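Local coordinates for putative anti-sigma factor antagonist TM_1081 (Thermotoga maritima, PDB 3F43), which probably acts as an anti-anti-sigma factor, counteracting an anti-sigma factor and so releasing a sigma factor from inhibition, at residues 37-40 against 41-45; 44-47 against 48-52. All blocks are in the same frame, centred on the assembly; numbering follows the deposited sequence.

Contact 1 of 2, residues 37-40 against 41-45; sequences HLFK and KWVFD
Lys-40 reaches along the helix to Phe-44, one turn on, and lays its aliphatic chain and its ammonium group over one face of the ring. CE lies off-centre, 3.8 Å from Phe-44 CE1, while NZ stands 4.5 Å from the ring centroid and only 14° off the normal, a cation-pi contact. A bend at chi2 (-91°) turns the lysine chain along the helix toward this ring. The same ring presents its edge to the backbone of its partner, Phe-44 CD1 lying 3.2 Å from Lys-40 O in the ring plane.

On the buried side, Val-43 CG2 sits over one face of Phe-39, 4.0 Å from the ring centroid. Trp-42 meets that phenyl ring obliquely, the planes 41° apart and Phe-39 CE1 4.0 Å from Trp-42 CZ3. These contacts follow the i to i+3 and i to i+4 spacing of an alpha helix, here the connecting helix 36-48 of a beta-alpha-beta unit in the SpoIIAA-like STAS fold. Its inner side chains press on Leu-25 of strand 22-25, and on Leu-57 and Ile-55 of strand 54-58.

The outer side carries a salt bridge from Lys-41 NZ to the syn lone pair of Asp-45 OD2, at 2.8 Å. Four successive backbone hydrogen bonds set the spacing, beginning with the nearly straight one from Lys-41 N to His-37 O at 2.9 Å. Farther out, Phe-14 packs edge-to-face with Phe-39 and also meets Trp-42, whose NE1 is hydrogen-bonded to His-11 O.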
ATOM      1  N   HIS A  37      -8.089   2.657  -7.072  1.00 19.95           N
ATOM      2  CA  HIS A  37      -9.277   2.917  -6.234  1.00 20.73           C
ATOM      3  C   HIS A  37     -10.525   2.332  -6.861  1.00 21.18           C
ATOM      4  O   HIS A  37     -11.340   1.711  -6.179  1.00 21.93           O
ATOM      5  CB  HIS A  37      -9.494   4.403  -5.994  1.00 18.39           C
ATOM      6  CG  HIS A  37     -10.722   4.700  -5.204  1.00 23.51           C
ATOM      7  ND1 HIS A  37     -10.920   4.191  -3.927  1.00 24.53           N
ATOM      8  CD2 HIS A  37     -11.831   5.411  -5.509  1.00 22.20           C
ATOM      9  CE1 HIS A  37     -12.102   4.592  -3.494  1.00 23.51           C
ATOM     10  NE2 HIS A  37     -12.682   5.319  -4.438  1.00 23.34           N
ATOM     11  N   LEU A  38     -10.675   2.480  -8.170  1.00 19.60           N
ATOM     12  CA  LEU A  38     -11.840   1.901  -8.867  1.00 20.04           C
ATOM     13  C   LEU A  38     -11.929   0.390  -8.672  1.00 21.02           C
ATOM     14  O   LEU A  38     -13.010  -0.158  -8.408  1.00 21.37           O
ATOM     15  CB  LEU A  38     -11.745   2.220 -10.363  1.00 21.91           C
ATOM     16  CG  LEU A  38     -12.943   1.803 -11.223  1.00 20.08           C
ATOM     17  CD1 LEU A  38     -14.178   2.618 -10.860  1.00 22.59           C
ATOM     18  CD2 LEU A  38     -12.632   1.984 -12.683  1.00 22.42           C
ATOM     19  N   PHE A  39     -10.788  -0.286  -8.809  1.00 21.07           N
ATOM     20  CA  PHE A  39     -10.720  -1.730  -8.646  1.00 20.61           C
ATOM     21  C   PHE A  39     -11.010  -2.145  -7.204  1.00 20.40           C
ATOM     22  O   PHE A  39     -11.781  -3.075  -6.949  1.00 22.76           O
ATOM     23  CB  PHE A  39      -9.349  -2.225  -9.155  1.00 21.63           C
ATOM     24  CG  PHE A  39      -9.191  -3.739  -9.156  1.00 21.24           C
ATOM     25  CD1 PHE A  39      -9.730  -4.505 -10.159  1.00 26.69           C
ATOM     26  CD2 PHE A  39      -8.512  -4.354  -8.142  1.00 27.90           C
ATOM     27  CE1 PHE A  39      -9.548  -5.894 -10.158  1.00 27.69           C
ATOM     28  CE2 PHE A  39      -8.339  -5.749  -8.135  1.00 27.33           C
ATOM     29  CZ  PHE A  39      -8.874  -6.487  -9.129  1.00 25.19           C
ATOM     30  N   LYS A  40     -10.377  -1.463  -6.262  1.00 22.40           N
ATOM     31  CA  LYS A  40     -10.573  -1.743  -4.835  1.00 21.58           C
ATOM     32  C   LYS A  40     -12.062  -1.628  -4.455  1.00 22.05           C
ATOM     33  O   LYS A  40     -12.630  -2.543  -3.841  1.00 21.70           O
ATOM     34  CB  LYS A  40      -9.743  -0.749  -4.019  1.00 25.47           C
ATOM     35  CG  LYS A  40      -9.765  -1.013  -2.507  1.00 25.73           C
ATOM     36  CD  LYS A  40     -10.885  -0.254  -1.829  1.00 29.89           C
ATOM     37  CE  LYS A  40     -10.672  -0.178  -0.336  1.00 33.66           C
ATOM     38  NZ  LYS A  40     -11.842   0.518   0.254  1.00 34.69           N
ATOM     39  N   LYS A  41     -12.679  -0.518  -4.832  1.00 21.14           N
ATOM     40  CA  LYS A  41     -14.088  -0.279  -4.512  1.00 20.25           C
ATOM     41  C   LYS A  41     -14.960  -1.364  -5.103  1.00 22.33           C
ATOM     42  O   LYS A  41     -15.832  -1.870  -4.445  1.00 22.04           O
ATOM     43  CB  LYS A  41     -14.525   1.098  -4.971  1.00 23.13           C
ATOM     44  CG  LYS A  41     -15.933   1.432  -4.572  1.00 25.08           C
ATOM     45  CD  LYS A  41     -16.248   2.895  -4.824  1.00 24.79           C
ATOM     46  CE  LYS A  41     -17.759   3.140  -4.892  1.00 28.18           C
ATOM     47  NZ  LYS A  41     -18.528   2.478  -3.784  1.00 35.18           N
ATOM     48  N   TRP A  42     -14.640  -1.770  -6.319  1.00 20.23           N
ATOM     49  CA  TRP A  42     -15.366  -2.844  -7.001  1.00 20.87           C
ATOM     50  C   TRP A  42     -15.228  -4.201  -6.279  1.00 20.37           C
ATOM     51  O   TRP A  42     -16.264  -4.861  -6.003  1.00 21.81           O
ATOM     52  CB  TRP A  42     -14.930  -2.922  -8.461  1.00 22.22           C
ATOM     53  CG  TRP A  42     -15.538  -4.055  -9.256  1.00 20.27           C
ATOM     54  CD1 TRP A  42     -16.805  -4.115  -9.769  1.00 24.51           C
ATOM     55  CD2 TRP A  42     -14.907  -5.280  -9.589  1.00 22.42           C
ATOM     56  NE1 TRP A  42     -16.994  -5.302 -10.426  1.00 25.81           N
ATOM     57  CE2 TRP A  42     -15.844  -6.034 -10.354  1.00 22.71           C
ATOM     58  CE3 TRP A  42     -13.628  -5.798  -9.384  1.00 25.49           C
ATOM     59  CZ2 TRP A  42     -15.548  -7.294 -10.856  1.00 24.81           C
ATOM     60  CZ3 TRP A  42     -13.337  -7.053  -9.888  1.00 27.39           C
ATOM     61  CH2 TRP A  42     -14.301  -7.777 -10.633  1.00 25.05           C
ATOM     62  N   VAL A  43     -14.016  -4.545  -5.849  1.00 19.89           N
ATOM     63  CA  VAL A  43     -13.821  -5.824  -5.155  1.00 20.44           C
ATOM     64  C   VAL A  43     -14.590  -5.812  -3.816  1.00 20.13           C
ATOM     65  O   VAL A  43     -15.263  -6.782  -3.452  1.00 21.72           O
ATOM     66  CB  VAL A  43     -12.320  -6.149  -4.940  1.00 22.47           C
ATOM     67  CG1 VAL A  43     -12.159  -7.382  -3.978  1.00 21.62           C
ATOM     68  CG2 VAL A  43     -11.606  -6.349  -6.315  1.00 20.01           C
ATOM     69  N   PHE A  44     -14.484  -4.715  -3.087  1.00 21.19           N
ATOM     70  CA  PHE A  44     -15.244  -4.569  -1.829  1.00 21.19           C
ATOM     71  C   PHE A  44     -16.742  -4.554  -2.054  1.00 21.57           C
ATOM     72  O   PHE A  44     -17.506  -5.247  -1.380  1.00 23.89           O
ATOM     73  CB  PHE A  44     -14.779  -3.360  -1.009  1.00 20.54           C
ATOM     74  CG  PHE A  44     -13.523  -3.628  -0.217  1.00 21.01           C
ATOM     75  CD1 PHE A  44     -12.295  -3.646  -0.810  1.00 25.16           C
ATOM     76  CD2 PHE A  44     -13.592  -3.872   1.146  1.00 23.74           C
ATOM     77  CE1 PHE A  44     -11.133  -3.915  -0.057  1.00 24.61           C
ATOM     78  CE2 PHE A  44     -12.433  -4.137   1.872  1.00 22.90           C
ATOM     79  CZ  PHE A  44     -11.230  -4.148   1.291  1.00 23.04           C
ATOM     80  N   ASP A  45     -17.213  -3.756  -3.003  1.00 19.56           N
ATOM     81  CA  ASP A  45     -18.649  -3.689  -3.205  1.00 19.93           C
ATOM     82  C   ASP A  45     -19.268  -4.982  -3.720  1.00 19.21           C
ATOM     83  O   ASP A  45     -20.375  -5.375  -3.275  1.00 20.92           O
ATOM     84  CB  ASP A  45     -19.026  -2.568  -4.158  1.00 21.62           C
ATOM     85  CG  ASP A  45     -18.838  -1.184  -3.591  1.00 23.82           C
ATOM     86  OD1 ASP A  45     -18.694  -0.985  -2.370  1.00 25.94           O
ATOM     87  OD2 ASP A  45     -18.874  -0.253  -4.410  1.00 26.11           O
TER

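Contact 2 of 2, residues 44-47 against 48-52; sequences FDEF and LNKGY
With CG anti to its carbonyl carbon (chi1 -65°) and an extended chi2 of 171°, Leu-48 sends CD1 across to Phe-44, where it sits over the middle of the ring. Leu-48 CD1 is 3.6 Å from the Phe-44 centroid, a CH-pi contact on the face opposite the one taken by Lys-40. The phenyl group is therefore held between a methyl and a lysine chain. Asn-49 comes to the edge instead, its OD1 3.8 Å from Phe-44 CD2, with amide and ring planes well turned from each other.

The backbone changes pitch here. Asn-49 N bonds to Phe-44 O at 2.8 Å, in the carbonyl plane and five residues back, as in a pi-type turn. A Schellman motif then ends the helix: Tyr-52 N reaches back to Phe-47 O at 3.0 Å, enclosing the bond from Gly-51 N to Leu-48 O at 3.2 Å. Gly-51 is the C-prime residue; at its positive phi (92°) the preceding carbonyl oxygen crowds the place a CB would take, a conformation that glycine, with no side chain, adopts without strain. Phe-47 O also accepts from Lys-50 N; this donor and Tyr-52 N approach from opposite faces of the carbonyl plane, neither of them on a lone pair.

Two water bridges span the polar side. One water donates to Asp-45 OD1, whose other oxygen is engaged by Lys-41, and accepts from Asn-49 ND2; the other donates to Glu-46 OE2 and accepts from Lys-50 NZ at 2.7 Å, although Lys-50 NZ and Glu-46 OE1 lie 4.1 Å apart, beyond a direct salt bridge. Toward the interior, Phe-47 CB packs against Tyr-52 CB, 3.9 Å away, and both side chains touch Val-23 of strand 22-25.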
ATOM      1  N   PHE A  44     -14.484  -4.715  -3.087  1.00 21.19           N
ATOM      2  CA  PHE A  44     -15.244  -4.569  -1.829  1.00 21.19           C
ATOM      3  C   PHE A  44     -16.742  -4.554  -2.054  1.00 21.57           C
ATOM      4  O   PHE A  44     -17.506  -5.247  -1.380  1.00 23.89           O
ATOM      5  CB  PHE A  44     -14.779  -3.360  -1.009  1.00 20.54           C
ATOM      6  CG  PHE A  44     -13.523  -3.628  -0.217  1.00 21.01           C
ATOM      7  CD1 PHE A  44     -12.295  -3.646  -0.810  1.00 25.16           C
ATOM      8  CD2 PHE A  44     -13.592  -3.872   1.146  1.00 23.74           C
ATOM      9  CE1 PHE A  44     -11.133  -3.915  -0.057  1.00 24.61           C
ATOM     10  CE2 PHE A  44     -12.433  -4.137   1.872  1.00 22.90           C
ATOM     11  CZ  PHE A  44     -11.230  -4.148   1.291  1.00 23.04           C
ATOM     12  N   ASP A  45     -17.213  -3.756  -3.003  1.00 19.56           N
ATOM     13  CA  ASP A  45     -18.649  -3.689  -3.205  1.00 19.93           C
ATOM     14  C   ASP A  45     -19.268  -4.982  -3.720  1.00 19.21           C
ATOM     15  O   ASP A  45     -20.375  -5.375  -3.275  1.00 20.92           O
ATOM     16  CB  ASP A  45     -19.026  -2.568  -4.158  1.00 21.62           C
ATOM     17  CG  ASP A  45     -18.838  -1.184  -3.591  1.00 23.82           C
ATOM     18  OD1 ASP A  45     -18.694  -0.985  -2.370  1.00 25.94           O
ATOM     19  OD2 ASP A  45     -18.874  -0.253  -4.410  1.00 26.11           O
ATOM     20  N   GLU A  46     -18.611  -5.626  -4.682  1.00 21.22           N
ATOM     21  CA  GLU A  46     -19.150  -6.821  -5.320  1.00 21.65           C
ATOM     22  C   GLU A  46     -18.943  -8.120  -4.560  1.00 20.24           C
ATOM     23  O   GLU A  46     -19.773  -9.015  -4.649  1.00 23.13           O
ATOM     24  CB  GLU A  46     -18.538  -6.990  -6.722  1.00 24.55           C
ATOM     25  CG  GLU A  46     -18.876  -5.855  -7.641  1.00 24.78           C
ATOM     26  CD  GLU A  46     -20.366  -5.748  -7.937  1.00 33.74           C
ATOM     27  OE1 GLU A  46     -21.025  -6.791  -8.152  1.00 32.45           O
ATOM     28  OE2 GLU A  46     -20.890  -4.622  -7.946  1.00 36.71           O
ATOM     29  N   PHE A  47     -17.830  -8.231  -3.842  1.00 19.50           N
ATOM     30  CA  PHE A  47     -17.449  -9.488  -3.253  1.00 20.26           C
ATOM     31  C   PHE A  47     -17.330  -9.374  -1.724  1.00 18.02           C
ATOM     32  O   PHE A  47     -18.091 -10.004  -1.006  1.00 20.77           O
ATOM     33  CB  PHE A  47     -16.196 -10.004  -3.933  1.00 19.92           C
ATOM     34  CG  PHE A  47     -16.331 -10.063  -5.438  1.00 21.15           C
ATOM     35  CD1 PHE A  47     -17.323 -10.826  -6.014  1.00 21.47           C
ATOM     36  CD2 PHE A  47     -15.505  -9.304  -6.243  1.00 20.64           C
ATOM     37  CE1 PHE A  47     -17.493 -10.842  -7.382  1.00 21.82           C
ATOM     38  CE2 PHE A  47     -15.678  -9.297  -7.624  1.00 20.73           C
ATOM     39  CZ  PHE A  47     -16.652 -10.077  -8.175  1.00 18.95           C
ATOM     40  N   LEU A  48     -16.330  -8.634  -1.248  1.00 20.28           N
ATOM     41  CA  LEU A  48     -15.986  -8.687   0.179  1.00 21.29           C
ATOM     42  C   LEU A  48     -17.157  -8.231   1.044  1.00 21.93           C
ATOM     43  O   LEU A  48     -17.483  -8.870   2.041  1.00 22.57           O
ATOM     44  CB  LEU A  48     -14.735  -7.862   0.481  1.00 22.68           C
ATOM     45  CG  LEU A  48     -13.451  -8.373  -0.154  1.00 21.36           C
ATOM     46  CD1 LEU A  48     -12.254  -7.425  -0.023  1.00 24.18           C
ATOM     47  CD2 LEU A  48     -13.077  -9.766   0.356  1.00 24.21           C
ATOM     48  N   ASN A  49     -17.821  -7.149   0.662  1.00 22.91           N
ATOM     49  CA  ASN A  49     -18.956  -6.672   1.456  1.00 22.44           C
ATOM     50  C   ASN A  49     -20.228  -7.507   1.331  1.00 24.69           C
ATOM     51  O   ASN A  49     -21.158  -7.329   2.109  1.00 27.16           O
ATOM     52  CB  ASN A  49     -19.227  -5.191   1.177  1.00 23.41           C
ATOM     53  CG  ASN A  49     -18.057  -4.278   1.582  1.00 25.28           C
ATOM     54  OD1 ASN A  49     -17.151  -4.661   2.340  1.00 32.06           O
ATOM     55  ND2 ASN A  49     -18.080  -3.055   1.074  1.00 35.35           N
ATOM     56  N   LYS A  50     -20.236  -8.448   0.390  1.00 22.34           N
ATOM     57  CA  LYS A  50     -21.323  -9.400   0.205  1.00 25.38           C
ATOM     58  C   LYS A  50     -20.965 -10.782   0.759  1.00 26.62           C
ATOM     59  O   LYS A  50     -21.725 -11.722   0.559  1.00 29.07           O
ATOM     60  CB  LYS A  50     -21.717  -9.507  -1.260  1.00 26.17           C
ATOM     61  CG  LYS A  50     -22.137  -8.187  -1.888  1.00 23.58           C
ATOM     62  CD  LYS A  50     -22.724  -8.362  -3.259  1.00 29.43           C
ATOM     63  CE  LYS A  50     -23.384  -7.082  -3.755  1.00 36.18           C
ATOM     64  NZ  LYS A  50     -23.837  -7.219  -5.184  1.00 40.49           N
ATOM     65  N   GLY A  51     -19.836 -10.893   1.452  1.00 24.60           N
ATOM     66  CA  GLY A  51     -19.466 -12.134   2.134  1.00 27.07           C
ATOM     67  C   GLY A  51     -18.603 -13.120   1.345  1.00 26.34           C
ATOM     68  O   GLY A  51     -18.295 -14.211   1.844  1.00 28.07           O
ATOM     69  N   TYR A  52     -18.177 -12.752   0.139  1.00 24.88           N
ATOM     70  CA  TYR A  52     -17.242 -13.572  -0.602  1.00 25.30           C
ATOM     71  C   TYR A  52     -15.843 -13.236  -0.175  1.00 28.41           C
ATOM     72  O   TYR A  52     -15.234 -12.290  -0.709  1.00 34.44           O
ATOM     73  CB  TYR A  52     -17.301 -13.310  -2.095  1.00 25.51           C
ATOM     74  CG  TYR A  52     -18.530 -13.771  -2.780  1.00 23.61           C
ATOM     75  CD1 TYR A  52     -18.637 -15.072  -3.267  1.00 25.86           C
ATOM     76  CD2 TYR A  52     -19.572 -12.898  -3.007  1.00 24.95           C
ATOM     77  CE1 TYR A  52     -19.748 -15.481  -3.943  1.00 30.66           C
ATOM     78  CE2 TYR A  52     -20.688 -13.298  -3.692  1.00 30.99           C
ATOM     79  CZ  TYR A  52     -20.776 -14.590  -4.145  1.00 27.50           C
ATOM     80  OH  TYR A  52     -21.913 -15.000  -4.822  1.00 36.06           O
TER
HETATM   81  O   HOH W   1     -20.239  -2.074  -0.306  1.00 36.17           O
HETATM   82  O   HOH W   2     -23.014  -4.787  -6.135  1.00 62.77           O

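How the contacts relate
From the N terminus, the chain leaves strand 22-25 and enters helix 36-48, where contact 1 joins successive turns without closing any large loop. Contact 2 follows directly and overlaps it: Phe-44 and Asp-45 belong to both, so the two run on in series, neither nesting nor crossing. It closes the short turn that leads toward strand 54-58. Between them, a probable hydrogen bond from Leu-48 N to Val-43 O and the packing of Trp-42 against Phe-47 bind the middle of the helix to its end. Helix 67-83 runs beside both: Ile-76 meets Val-43, Ile-80 meets Leu-48, and Ser-79 touches Phe-44 and Leu-48.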